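Side-chain contacts in RNA-dependent RNA polymerase (Farallon virus, PDB 6DX5), which probably replicates and transcribes the viral RNA as a whole protein, and carries in the piece crystallised here a viral OTU domain of the cysteine protease family: residues I142-T147 and D153-G158; Q7-G10 and Y14-M17; Y63-W68 and L112-A117; C37-F42 and D54-T59. One frame throughout, in Å; residues are numbered along the deposited sequence.

Along the chain the order is contact 2, contact 4, contact 3, contact 1, each closing before the next opens. Contacts 1 and 2 lie in one mixed sheet, where strands 151-157 and 13-16 are neighbours; their centres are 11 Å apart, and both touch the second subunit. Contacts 3 and 4 lie among the helices and share helix 53-66, with centres 15 Å apart. Contacts 1 and 4 meet where I142 packs on F38, so the sheet and the helices are joined there. Contacts 2 and 3 are farthest apart, with centres about 25 Å apart. Together they sample both the sheet and the helical side of this OTU domain.

Contact 1: residues I142-T147 and D153-G158; sequences IWNVNT and DVQKFG
I142 pairs with Q155 through two backbone bonds, in an antiparallel hairpin. I142 N gives a short bond to Q155 O, 2.7 Å, and Q155 N returns one to I142 O, 3.1 Å. The I142 side chain also reaches the ring edge of F157, with CG1 4.4 Å from CE2. W143 is next, facing V154 in a non-hydrogen-bonded pair. V154 CG2 sits over one face of the indole, 3.8 Å from the centroid of its six-membered ring and 18° off the normal, a CH-pi contact. The indole NE1 is held by N167.

N144 N bonds to D153 O. Its side chain carries the polar part of the contact. Q155 is bent at chi2 (102°), which brings its amide back to N144, and NE2 donates to N144 OD1 at 2.7 Å. The two amide planes are only 16° apart. One water links the other ends, accepting from N144 ND2 and donating to Q155 OE1. D153 OD2 lies 3.0 Å from N144 OD1, but both are acceptors and no bond forms. D153 OD1 is instead paired with R170 of the second subunit.

The two amides thus fix each other's rotation, directly and through the water. The arginine of the neighbouring subunit may offset part of the cost of placing a carboxylate beside an amide oxygen.

Contact 2: residues Q7-G10 and Y14-M17; sequences QLFG and YTSM
Q7 and T15 tie together the N-terminal beta hairpin of strands 7-10 and 13-16, at one edge of the sheet. Q7 N donates to T15 O at 2.8 Å, nearly straight, and T15 N returns a bond to Q7 O at 2.9 Å. Q7 O is also met by Y14 CA at 3.2 Å, as a CA-H...O contact. L8 and Y14 form the next, non-hydrogen-bonded pair. L8 CD1 comes within 3.4 Å of Y14 CE2, and it reaches CZ and OH as well. The same leucine packs on R81 of the second subunit, while W6 and T159 touch the tyrosine.

On the other side of the strands, T15 OG1 lies anti to its backbone N (chi1 -179°). This turns CG2 toward Q7 O and toward F9, whose CB is 3.8 Å from it. T15 OG1 makes a weak bond to V154 O of the next strand. The F9 ring turns off from T15, and the F9 side chain comes within about 3 Å of a bound DTT, probably from the crystallisation liquor.

F9 and G10 both face L13, so regular pairing gives way to a classic beta bulge, here in the edge strand of an antiparallel hairpin.

Contact 3: residues Y63-W68 and L112-A117; sequences YARQHW and LYLEDA
Y113 and L114, neighbours on helix 103-117, meet the end of helix 53-66 and the turn that follows it. Y113 has the most surface buried by the contact. Its CG lies anti to the backbone N (chi1 168°), and the ring reaches A64 and W68. Y113 CE2 is 4.0 Å from A64 CB. On the W68 side the closest approach is CH2 to Y113 CB, 3.6 Å. The six-membered ring of W68 and the Y113 ring are tilted by 29° and slid apart, with centroids 5.6 Å from each other, so they barely overlap. A117 CB, one turn on in the same helix, lies over one face of the Y113 ring, toward its rim. Both aromatic residues have their polar atoms held elsewhere: Y113 OH by E128 and W68 NE1 by N79.

L114 meets R65 nearer the surface. R65 runs extended from CG to NE. L114 CD1 lies alongside this chain, 3.8 Å from R65 CG, and is also near NE, where the guanidinium begins. The other methyl, L114 CD2, lies over one face of the guanidinium. The contact is van der Waals, with the arginine's carbons and guanidinium face.

M131 of helix 126-136 also touches the Y113 side chain. A DTT, probably from the crystallisation liquor, lies about 5 Å from the Y113 side chain. Buried Y113 and W68, with L114 and R65 nearer the surface, join helix 103-117 to the C-terminal end of helix 53-66 and the turn after it, in the helical part of the OTU domain.

Contact 4: residues C37-F42 and D54-T59; sequences CFFRAF and DTVKGT
The helices of F39 and V56 cross at 107°, with the axes of the two short segments 8.6 Å apart at their closest. The backbones come nearest at those residues, whose CA atoms are 6.0 Å apart. The two segments therefore cross steeply, with F39 and V56 near the crossing.

F39 has the most surface buried here. The aliphatic part of K57 lies over one face of its ring. K57 CB is above the ring centre, 3.9 Å from the centroid and 6° off the normal, a CH-pi contact. The lysine is extended throughout, so its chain runs on across the ring, and CD is 3.8 Å from F39 CE2. Its ammonium end passes beyond the phenylalanine to weak bonds with A117 O and K119 O. The ring thus packs on the lysine's carbons, while the charged end meets helix 103-117 and the residues after it.

V56 packs against both phenylalanines. Its CG1 reaches both aromatic rings, 3.9 Å from F39 CD1 and 3.8 Å from F42 CD2, and CG2 adds a contact with F42. The valine is thereby held between two phenylalanines one helical turn apart. L132 of helix 126-136 also touches V56, while L136 of that helix and I168 of the sheet touch F42.

The contact is a buried, nearly perpendicular helix-helix packing built from aromatic and aliphatic groups. Helix 37-47 is consistent with the one that opens at the active-site cysteine in OTU proteases, here packed against helix 53-66.

Contact 1: residues I142-T147 and D153-G158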
loop_
_atom_site.group_PDB
_atom_site.type_symbol
_atom_site.label_atom_id
_atom_site.label_comp_id
_atom_site.label_asym_id
_atom_site.label_seq_id
_atom_site.Cartn_x
_atom_site.Cartn_y
_atom_site.Cartn_z
ATOM N N ILE A 142 9.687 -7.122 1.220
ATOM C CA ILE A 142 9.949 -6.085 0.226
ATOM C C ILE A 142 10.545 -4.896 0.967
ATOM O O ILE A 142 9.877 -4.281 1.803
ATOM C CB ILE A 142 8.692 -5.642 -0.528
ATOM C CG1 ILE A 142 7.881 -6.833 -1.065
ATOM C CG2 ILE A 142 9.100 -4.673 -1.659
ATOM C CD1 ILE A 142 8.482 -7.454 -2.236
ATOM N N TRP A 143 11.789 -4.560 0.674
ATOM C CA TRP A 143 12.448 -3.425 1.310
ATOM C C TRP A 143 12.425 -2.264 0.316
ATOM O O TRP A 143 13.037 -2.347 -0.753
ATOM C CB TRP A 143 13.900 -3.757 1.696
ATOM C CG TRP A 143 14.101 -4.925 2.600
ATOM C CD1 TRP A 143 14.140 -6.241 2.237
ATOM C CD2 TRP A 143 14.231 -4.889 4.029
ATOM N NE1 TRP A 143 14.317 -7.030 3.349
ATOM C CE2 TRP A 143 14.369 -6.224 4.461
ATOM C CE3 TRP A 143 14.259 -3.858 4.980
ATOM C CZ2 TRP A 143 14.516 -6.573 5.821
ATOM C CZ3 TRP A 143 14.430 -4.198 6.340
ATOM C CH2 TRP A 143 14.519 -5.547 6.741
ATOM N N ASN A 144 11.724 -1.199 0.655
ATOM C CA ASN A 144 11.687 -0.032 -0.203
ATOM C C ASN A 144 12.829 0.885 0.211
ATOM O O ASN A 144 12.874 1.349 1.360
ATOM C CB ASN A 144 10.336 0.683 -0.079
ATOM C CG ASN A 144 9.164 -0.240 -0.363
ATOM O OD1 ASN A 144 8.435 -0.649 0.558
ATOM N ND2 ASN A 144 9.029 -0.641 -1.604
ATOM N N VAL A 145 13.709 1.205 -0.717
ATOM C CA VAL A 145 14.880 1.984 -0.367
ATOM C C VAL A 145 14.967 3.231 -1.231
ATOM O O VAL A 145 14.361 3.327 -2.306
ATOM C CB VAL A 145 16.137 1.146 -0.521
ATOM C CG1 VAL A 145 16.044 -0.088 0.354
ATOM C CG2 VAL A 145 16.325 0.823 -2.018
ATOM N N ASN A 146 15.756 4.201 -0.756
ATOM C CA ASN A 146 15.996 5.356 -1.598
ATOM C C ASN A 146 17.219 5.028 -2.443
ATOM O O ASN A 146 17.681 3.881 -2.478
ATOM C CB ASN A 146 16.141 6.629 -0.765
ATOM C CG ASN A 146 17.209 6.505 0.240
ATOM O OD1 ASN A 146 17.915 5.504 0.254
ATOM N ND2 ASN A 146 17.347 7.500 1.111
ATOM N N THR A 147 17.757 6.017 -3.135
ATOM C CA THR A 147 18.741 5.683 -4.151
ATOM C C THR A 147 20.115 5.368 -3.566
ATOM O O THR A 147 20.928 4.768 -4.274
ATOM C CB THR A 147 18.823 6.822 -5.173
ATOM O OG1 THR A 147 19.122 8.041 -4.478
ATOM C CG2 THR A 147 17.436 6.975 -5.885
ATOM N N ASP A 153 10.730 2.063 4.077
ATOM C CA ASP A 153 9.874 1.208 4.893
ATOM C C ASP A 153 9.927 -0.183 4.283
ATOM O O ASP A 153 10.596 -0.408 3.267
ATOM C CB ASP A 153 8.439 1.746 5.002
ATOM C CG ASP A 153 7.859 2.139 3.653
ATOM O OD1 ASP A 153 7.506 3.338 3.455
ATOM O OD2 ASP A 153 7.782 1.238 2.782
ATOM N N VAL A 154 9.256 -1.134 4.935
ATOM C CA VAL A 154 9.386 -2.529 4.540
ATOM C C VAL A 154 8.082 -3.244 4.856
ATOM O O VAL A 154 7.459 -2.966 5.878
ATOM C CB VAL A 154 10.602 -3.179 5.232
ATOM C CG1 VAL A 154 10.519 -2.986 6.695
ATOM C CG2 VAL A 154 10.710 -4.647 4.885
ATOM N N GLN A 155 7.635 -4.109 3.926
ATOM C CA GLN A 155 6.487 -4.987 4.068
ATOM C C GLN A 155 6.953 -6.430 3.960
ATOM O O GLN A 155 7.974 -6.746 3.314
ATOM C CB GLN A 155 5.429 -4.764 2.994
ATOM C CG GLN A 155 4.947 -3.382 2.840
ATOM C CD GLN A 155 5.584 -2.684 1.635
ATOM O OE1 GLN A 155 5.404 -3.097 0.445
ATOM N NE2 GLN A 155 6.351 -1.625 1.932
ATOM N N LYS A 156 6.150 -7.307 4.550
ATOM C CA LYS A 156 6.446 -8.736 4.644
ATOM C C LYS A 156 5.133 -9.493 4.413
ATOM O O LYS A 156 4.156 -9.265 5.119
ATOM C CB LYS A 156 7.038 -9.027 6.022
ATOM C CG LYS A 156 7.338 -10.464 6.446
ATOM C CD LYS A 156 8.164 -10.352 7.735
ATOM C CE LYS A 156 7.528 -10.962 8.989
ATOM N NZ LYS A 156 6.795 -12.218 8.767
ATOM N N PHE A 157 5.083 -10.325 3.382
ATOM C CA PHE A 157 3.979 -11.238 3.168
ATOM C C PHE A 157 4.393 -12.563 3.772
ATOM O O PHE A 157 5.394 -13.138 3.340
ATOM C CB PHE A 157 3.683 -11.403 1.685
ATOM C CG PHE A 157 3.248 -10.139 1.017
ATOM C CD1 PHE A 157 1.896 -9.847 0.912
ATOM C CD2 PHE A 157 4.160 -9.264 0.453
ATOM C CE1 PHE A 157 1.454 -8.700 0.280
ATOM C CE2 PHE A 157 3.708 -8.097 -0.183
ATOM C CZ PHE A 157 2.353 -7.846 -0.271
ATOM N N GLY A 158 3.658 -13.021 4.780
ATOM C CA GLY A 158 4.031 -14.229 5.487
ATOM C C GLY A 158 4.513 -13.925 6.893
ATOM O O GLY A 158 4.789 -12.780 7.256
HETATM O O HOH W 1 6.559 -1.738 -2.228
#

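Contact 2: residues Q7-G10 and Y14-M17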
loop_
_atom_site.group_PDB
_atom_site.type_symbol
_atom_site.label_atom_id
_atom_site.label_comp_id
_atom_site.label_asym_id
_atom_site.label_seq_id
_atom_site.Cartn_x
_atom_site.Cartn_y
_atom_site.Cartn_z
ATOM N N GLN A 7 3.983 -5.050 12.407
ATOM C CA GLN A 7 2.594 -4.678 12.650
ATOM C C GLN A 7 1.726 -5.310 11.577
ATOM O O GLN A 7 2.040 -5.188 10.383
ATOM C CB GLN A 7 2.405 -3.158 12.633
ATOM C CG GLN A 7 3.201 -2.421 13.709
ATOM C CD GLN A 7 2.732 -2.762 15.126
ATOM O OE1 GLN A 7 1.617 -2.401 15.543
ATOM N NE2 GLN A 7 3.583 -3.481 15.869
ATOM N N LEU A 8 0.644 -5.983 11.987
ATOM C CA LEU A 8 -0.275 -6.513 10.990
ATOM C C LEU A 8 -0.852 -5.354 10.190
ATOM O O LEU A 8 -1.175 -4.287 10.719
ATOM C CB LEU A 8 -1.392 -7.354 11.623
ATOM C CG LEU A 8 -2.116 -8.280 10.628
ATOM C CD1 LEU A 8 -1.349 -9.561 10.270
ATOM C CD2 LEU A 8 -3.453 -8.656 11.162
ATOM N N PHE A 9 -0.951 -5.554 8.902
ATOM C CA PHE A 9 -1.269 -4.486 7.976
ATOM C C PHE A 9 -2.308 -4.925 6.958
ATOM O O PHE A 9 -2.903 -4.081 6.288
ATOM C CB PHE A 9 0.043 -4.071 7.293
ATOM C CG PHE A 9 -0.065 -2.962 6.309
ATOM C CD1 PHE A 9 -0.384 -1.680 6.707
ATOM C CD2 PHE A 9 0.260 -3.189 4.980
ATOM C CE1 PHE A 9 -0.433 -0.645 5.781
ATOM C CE2 PHE A 9 0.212 -2.176 4.054
ATOM C CZ PHE A 9 -0.133 -0.898 4.449
ATOM N N GLY A 10 -2.551 -6.217 6.834
ATOM C CA GLY A 10 -3.508 -6.770 5.910
ATOM C C GLY A 10 -3.469 -8.272 6.110
ATOM O O GLY A 10 -2.681 -8.784 6.923
ATOM N N TYR A 14 2.469 -7.723 6.800
ATOM C CA TYR A 14 3.058 -7.004 7.924
ATOM C C TYR A 14 3.896 -5.844 7.420
ATOM O O TYR A 14 4.406 -5.847 6.298
ATOM C CB TYR A 14 3.956 -7.917 8.812
ATOM C CG TYR A 14 3.200 -9.092 9.361
ATOM C CD1 TYR A 14 2.997 -10.223 8.569
ATOM C CD2 TYR A 14 2.649 -9.065 10.652
ATOM C CE1 TYR A 14 2.291 -11.293 9.040
ATOM C CE2 TYR A 14 1.929 -10.136 11.135
ATOM C CZ TYR A 14 1.734 -11.240 10.319
ATOM O OH TYR A 14 1.012 -12.323 10.757
ATOM N N THR A 15 4.044 -4.859 8.282
ATOM C CA THR A 15 4.860 -3.709 7.992
ATOM C C THR A 15 5.691 -3.401 9.229
ATOM O O THR A 15 5.414 -3.890 10.332
ATOM C CB THR A 15 3.996 -2.506 7.579
ATOM O OG1 THR A 15 4.842 -1.382 7.284
ATOM C CG2 THR A 15 3.001 -2.139 8.691
ATOM N N SER A 16 6.738 -2.611 9.011
ATOM C CA SER A 16 7.642 -2.220 10.069
ATOM C C SER A 16 8.339 -0.923 9.668
ATOM O O SER A 16 8.593 -0.661 8.485
ATOM C CB SER A 16 8.655 -3.328 10.356
ATOM O OG SER A 16 9.355 -3.038 11.552
ATOM N N MET A 17 8.630 -0.106 10.673
ATOM C CA MET A 17 9.383 1.120 10.470
ATOM C C MET A 17 10.821 0.989 10.953
ATOM O O MET A 17 11.470 1.993 11.247
ATOM C CB MET A 17 8.668 2.296 11.142
ATOM C CG MET A 17 7.725 1.940 12.291
ATOM S SD MET A 17 6.661 3.352 12.757
ATOM C CE MET A 17 5.396 3.265 11.493
#

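Contact 3: residues Y63-W68 and L112-A117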
loop_
_atom_site.group_PDB
_atom_site.type_symbol
_atom_site.label_atom_id
_atom_site.label_comp_id
_atom_site.label_asym_id
_atom_site.label_seq_id
_atom_site.Cartn_x
_atom_site.Cartn_y
_atom_site.Cartn_z
ATOM N N TYR A 63 -2.299 -19.353 -9.175
ATOM C CA TYR A 63 -2.825 -19.165 -7.836
ATOM C C TYR A 63 -4.017 -18.210 -7.841
ATOM O O TYR A 63 -5.026 -18.458 -7.149
ATOM C CB TYR A 63 -1.709 -18.658 -6.890
ATOM C CG TYR A 63 -2.231 -18.370 -5.504
ATOM C CD1 TYR A 63 -2.657 -17.070 -5.153
ATOM C CD2 TYR A 63 -2.392 -19.396 -4.587
ATOM C CE1 TYR A 63 -3.204 -16.800 -3.895
ATOM C CE2 TYR A 63 -2.945 -19.143 -3.322
ATOM C CZ TYR A 63 -3.332 -17.827 -2.988
ATOM O OH TYR A 63 -3.885 -17.567 -1.735
ATOM N N ALA A 64 -3.903 -17.084 -8.560
ATOM C CA ALA A 64 -5.015 -16.135 -8.573
ATOM C C ALA A 64 -6.290 -16.736 -9.186
ATOM O O ALA A 64 -7.392 -16.479 -8.694
ATOM C CB ALA A 64 -4.611 -14.878 -9.319
ATOM N N ARG A 65 -6.170 -17.544 -10.250
ATOM C CA ARG A 65 -7.341 -18.182 -10.864
ATOM C C ARG A 65 -8.082 -19.049 -9.852
ATOM O O ARG A 65 -9.312 -19.129 -9.854
ATOM C CB ARG A 65 -6.936 -19.052 -12.059
ATOM C CG ARG A 65 -6.452 -18.290 -13.287
ATOM C CD ARG A 65 -6.278 -19.176 -14.561
ATOM N NE ARG A 65 -5.525 -18.435 -15.578
ATOM C CZ ARG A 65 -4.190 -18.457 -15.694
ATOM N NH1 ARG A 65 -3.459 -19.230 -14.888
ATOM N NH2 ARG A 65 -3.579 -17.729 -16.636
ATOM N N GLN A 66 -7.345 -19.709 -8.988
ATOM C CA GLN A 66 -7.922 -20.658 -8.057
ATOM C C GLN A 66 -8.306 -20.029 -6.715
ATOM O O GLN A 66 -9.171 -20.566 -6.026
ATOM C CB GLN A 66 -6.900 -21.783 -7.885
ATOM C CG GLN A 66 -7.396 -23.038 -7.357
ATOM C CD GLN A 66 -8.644 -23.504 -8.070
ATOM O OE1 GLN A 66 -9.505 -24.101 -7.430
ATOM N NE2 GLN A 66 -8.737 -23.279 -9.397
ATOM N N HIS A 67 -7.687 -18.907 -6.334
ATOM C CA HIS A 67 -7.834 -18.326 -5.003
ATOM C C HIS A 67 -8.111 -16.847 -5.084
ATOM O O HIS A 67 -7.584 -16.052 -4.303
ATOM C CB HIS A 67 -6.597 -18.581 -4.154
ATOM C CG HIS A 67 -6.260 -20.025 -4.034
ATOM N ND1 HIS A 67 -6.634 -20.792 -2.954
ATOM C CD2 HIS A 67 -5.587 -20.850 -4.863
ATOM C CE1 HIS A 67 -6.198 -22.028 -3.120
ATOM N NE2 HIS A 67 -5.566 -22.095 -4.276
ATOM N N TRP A 68 -8.946 -16.459 -6.041
ATOM C CA TRP A 68 -9.129 -15.045 -6.323
ATOM C C TRP A 68 -9.506 -14.290 -5.059
ATOM O O TRP A 68 -9.004 -13.189 -4.818
ATOM C CB TRP A 68 -10.179 -14.869 -7.430
ATOM C CG TRP A 68 -10.414 -13.414 -7.804
ATOM C CD1 TRP A 68 -11.624 -12.769 -7.871
ATOM C CD2 TRP A 68 -9.413 -12.442 -8.164
ATOM N NE1 TRP A 68 -11.445 -11.460 -8.250
ATOM C CE2 TRP A 68 -10.097 -11.237 -8.441
ATOM C CE3 TRP A 68 -8.011 -12.480 -8.291
ATOM C CZ2 TRP A 68 -9.427 -10.056 -8.841
ATOM C CZ3 TRP A 68 -7.319 -11.294 -8.678
ATOM C CH2 TRP A 68 -8.039 -10.110 -8.949
ATOM N N LEU A 112 -10.631 -9.437 -15.572
ATOM C CA LEU A 112 -9.934 -8.192 -15.856
ATOM C C LEU A 112 -8.473 -8.266 -15.401
ATOM O O LEU A 112 -7.567 -7.844 -16.129
ATOM C CB LEU A 112 -10.644 -7.015 -15.195
ATOM C CG LEU A 112 -12.064 -6.699 -15.727
ATOM C CD1 LEU A 112 -12.753 -5.658 -14.852
ATOM C CD2 LEU A 112 -12.058 -6.256 -17.172
ATOM N N TYR A 113 -8.228 -8.802 -14.202
ATOM C CA TYR A 113 -6.858 -8.942 -13.723
ATOM C C TYR A 113 -6.032 -9.762 -14.703
ATOM O O TYR A 113 -4.942 -9.348 -15.104
ATOM C CB TYR A 113 -6.821 -9.580 -12.322
ATOM C CG TYR A 113 -5.418 -10.015 -11.912
ATOM C CD1 TYR A 113 -4.453 -9.074 -11.559
ATOM C CD2 TYR A 113 -5.051 -11.351 -11.920
ATOM C CE1 TYR A 113 -3.166 -9.454 -11.235
ATOM C CE2 TYR A 113 -3.757 -11.744 -11.589
ATOM C CZ TYR A 113 -2.841 -10.783 -11.231
ATOM O OH TYR A 113 -1.566 -11.156 -10.905
ATOM N N LEU A 114 -6.530 -10.943 -15.088
ATOM C CA LEU A 114 -5.796 -11.806 -16.005
ATOM C C LEU A 114 -5.549 -11.121 -17.349
ATOM O O LEU A 114 -4.490 -11.314 -17.959
ATOM C CB LEU A 114 -6.563 -13.120 -16.219
ATOM C CG LEU A 114 -6.654 -13.921 -14.935
ATOM C CD1 LEU A 114 -7.488 -15.132 -15.124
ATOM C CD2 LEU A 114 -5.202 -14.260 -14.524
ATOM N N GLU A 115 -6.509 -10.331 -17.845
ATOM C CA GLU A 115 -6.286 -9.625 -19.112
ATOM C C GLU A 115 -5.069 -8.702 -19.041
ATOM O O GLU A 115 -4.286 -8.628 -20.000
ATOM C CB GLU A 115 -7.523 -8.825 -19.529
ATOM C CG GLU A 115 -8.598 -9.684 -20.200
ATOM C CD GLU A 115 -9.881 -8.918 -20.554
ATOM O OE1 GLU A 115 -9.812 -7.695 -20.826
ATOM O OE2 GLU A 115 -10.956 -9.557 -20.555
ATOM N N ASP A 116 -4.890 -7.989 -17.921
ATOM C CA ASP A 116 -3.686 -7.177 -17.770
ATOM C C ASP A 116 -2.482 -8.051 -17.494
ATOM O O ASP A 116 -1.425 -7.892 -18.129
ATOM C CB ASP A 116 -3.833 -6.154 -16.643
ATOM C CG ASP A 116 -4.738 -4.975 -17.012
ATOM O OD1 ASP A 116 -5.129 -4.807 -18.205
ATOM O OD2 ASP A 116 -5.063 -4.215 -16.071
ATOM N N ALA A 117 -2.616 -8.977 -16.540
ATOM C CA ALA A 117 -1.439 -9.656 -16.008
ATOM C C ALA A 117 -0.803 -10.587 -17.028
ATOM O O ALA A 117 0.417 -10.778 -17.008
ATOM C CB ALA A 117 -1.801 -10.429 -14.743
#

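Contact 4: residues C37-F42 and D54-T59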
loop_
_atom_site.group_PDB
_atom_site.type_symbol
_atom_site.label_atom_id
_atom_site.label_comp_id
_atom_site.label_asym_id
_atom_site.label_seq_id
_atom_site.Cartn_x
_atom_site.Cartn_y
_atom_site.Cartn_z
ATOM N N CYS A 37 11.093 -7.706 -13.582
ATOM C CA CYS A 37 12.160 -7.736 -12.581
ATOM C C CYS A 37 11.689 -8.299 -11.229
ATOM O O CYS A 37 12.484 -8.984 -10.550
ATOM C CB CYS A 37 12.796 -6.344 -12.400
ATOM S SG CYS A 37 11.596 -4.962 -11.954
ATOM N N PHE A 38 10.432 -8.046 -10.803
ATOM C CA PHE A 38 9.967 -8.700 -9.574
ATOM C C PHE A 38 9.996 -10.213 -9.730
ATOM O O PHE A 38 10.527 -10.932 -8.870
ATOM C CB PHE A 38 8.546 -8.281 -9.163
ATOM C CG PHE A 38 8.046 -9.089 -7.978
ATOM C CD1 PHE A 38 7.187 -10.180 -8.144
ATOM C CD2 PHE A 38 8.536 -8.848 -6.701
ATOM C CE1 PHE A 38 6.809 -10.965 -7.055
ATOM C CE2 PHE A 38 8.139 -9.631 -5.604
ATOM C CZ PHE A 38 7.304 -10.689 -5.800
ATOM N N PHE A 39 9.428 -10.725 -10.825
ATOM C CA PHE A 39 9.459 -12.176 -11.025
ATOM C C PHE A 39 10.894 -12.678 -11.086
ATOM O O PHE A 39 11.201 -13.753 -10.551
ATOM C CB PHE A 39 8.675 -12.559 -12.300
ATOM C CG PHE A 39 7.227 -12.125 -12.270
ATOM C CD1 PHE A 39 6.412 -12.450 -11.177
ATOM C CD2 PHE A 39 6.688 -11.358 -13.307
ATOM C CE1 PHE A 39 5.052 -12.048 -11.125
ATOM C CE2 PHE A 39 5.341 -10.940 -13.275
ATOM C CZ PHE A 39 4.512 -11.296 -12.164
ATOM N N ARG A 40 11.797 -11.899 -11.731
ATOM C CA ARG A 40 13.208 -12.307 -11.858
ATOM C C ARG A 40 13.919 -12.310 -10.510
ATOM O O ARG A 40 14.735 -13.210 -10.213
ATOM C CB ARG A 40 13.961 -11.367 -12.801
ATOM C CG ARG A 40 13.534 -11.505 -14.260
ATOM C CD ARG A 40 14.226 -10.429 -15.150
ATOM N NE ARG A 40 13.958 -10.745 -16.544
ATOM C CZ ARG A 40 14.702 -11.598 -17.232
ATOM N NH1 ARG A 40 15.788 -12.146 -16.656
ATOM N NH2 ARG A 40 14.384 -11.895 -18.480
ATOM N N ALA A 41 13.656 -11.286 -9.696
ATOM C CA ALA A 41 14.231 -11.251 -8.353
ATOM C C ALA A 41 13.762 -12.459 -7.548
ATOM O O ALA A 41 14.573 -13.201 -6.977
ATOM C CB ALA A 41 13.845 -9.931 -7.656
ATOM N N PHE A 42 12.465 -12.739 -7.568
ATOM C CA PHE A 42 12.022 -13.881 -6.774
ATOM C C PHE A 42 12.556 -15.173 -7.388
ATOM O O PHE A 42 13.075 -16.037 -6.674
ATOM C CB PHE A 42 10.474 -13.889 -6.625
ATOM C CG PHE A 42 9.984 -14.965 -5.713
ATOM C CD1 PHE A 42 10.042 -14.810 -4.336
ATOM C CD2 PHE A 42 9.533 -16.165 -6.228
ATOM C CE1 PHE A 42 9.613 -15.835 -3.482
ATOM C CE2 PHE A 42 9.110 -17.215 -5.389
ATOM C CZ PHE A 42 9.145 -17.040 -4.008
ATOM N N ASP A 54 9.360 -16.859 -15.541
ATOM C CA ASP A 54 8.101 -17.163 -16.213
ATOM C C ASP A 54 7.318 -18.217 -15.451
ATOM O O ASP A 54 6.075 -18.158 -15.406
ATOM C CB ASP A 54 8.337 -17.622 -17.671
ATOM C CG ASP A 54 9.438 -18.737 -17.801
ATOM O OD1 ASP A 54 10.140 -19.064 -16.804
ATOM O OD2 ASP A 54 9.613 -19.288 -18.925
ATOM N N THR A 55 8.025 -19.198 -14.869
ATOM C CA THR A 55 7.380 -20.157 -13.972
ATOM C C THR A 55 6.873 -19.459 -12.712
ATOM O O THR A 55 5.801 -19.777 -12.190
ATOM C CB THR A 55 8.382 -21.241 -13.641
ATOM O OG1 THR A 55 8.805 -21.847 -14.867
ATOM C CG2 THR A 55 7.817 -22.301 -12.676
ATOM N N VAL A 56 7.629 -18.483 -12.223
ATOM C CA VAL A 56 7.175 -17.701 -11.079
ATOM C C VAL A 56 5.913 -16.926 -11.452
ATOM O O VAL A 56 4.924 -16.913 -10.715
ATOM C CB VAL A 56 8.311 -16.758 -10.603
ATOM C CG1 VAL A 56 7.740 -15.752 -9.592
ATOM C CG2 VAL A 56 9.453 -17.583 -9.974
ATOM N N LYS A 57 5.933 -16.254 -12.608
ATOM C CA LYS A 57 4.755 -15.546 -13.042
ATOM C C LYS A 57 3.563 -16.516 -13.170
ATOM O O LYS A 57 2.459 -16.225 -12.694
ATOM C CB LYS A 57 5.031 -14.867 -14.374
ATOM C CG LYS A 57 3.836 -14.044 -14.912
ATOM C CD LYS A 57 4.263 -13.174 -16.149
ATOM C CE LYS A 57 3.021 -12.360 -16.656
ATOM N NZ LYS A 57 3.182 -11.602 -17.945
ATOM N N GLY A 58 3.777 -17.651 -13.853
ATOM C CA GLY A 58 2.718 -18.645 -14.025
ATOM C C GLY A 58 2.195 -19.144 -12.684
ATOM O O GLY A 58 1.002 -19.391 -12.527
ATOM N N THR A 59 3.075 -19.251 -11.683
ATOM C CA THR A 59 2.641 -19.654 -10.354
ATOM C C THR A 59 1.702 -18.624 -9.757
ATOM O O THR A 59 0.624 -18.967 -9.258
ATOM C CB THR A 59 3.861 -19.885 -9.477
ATOM O OG1 THR A 59 4.643 -20.908 -10.110
ATOM C CG2 THR A 59 3.466 -20.312 -8.028
#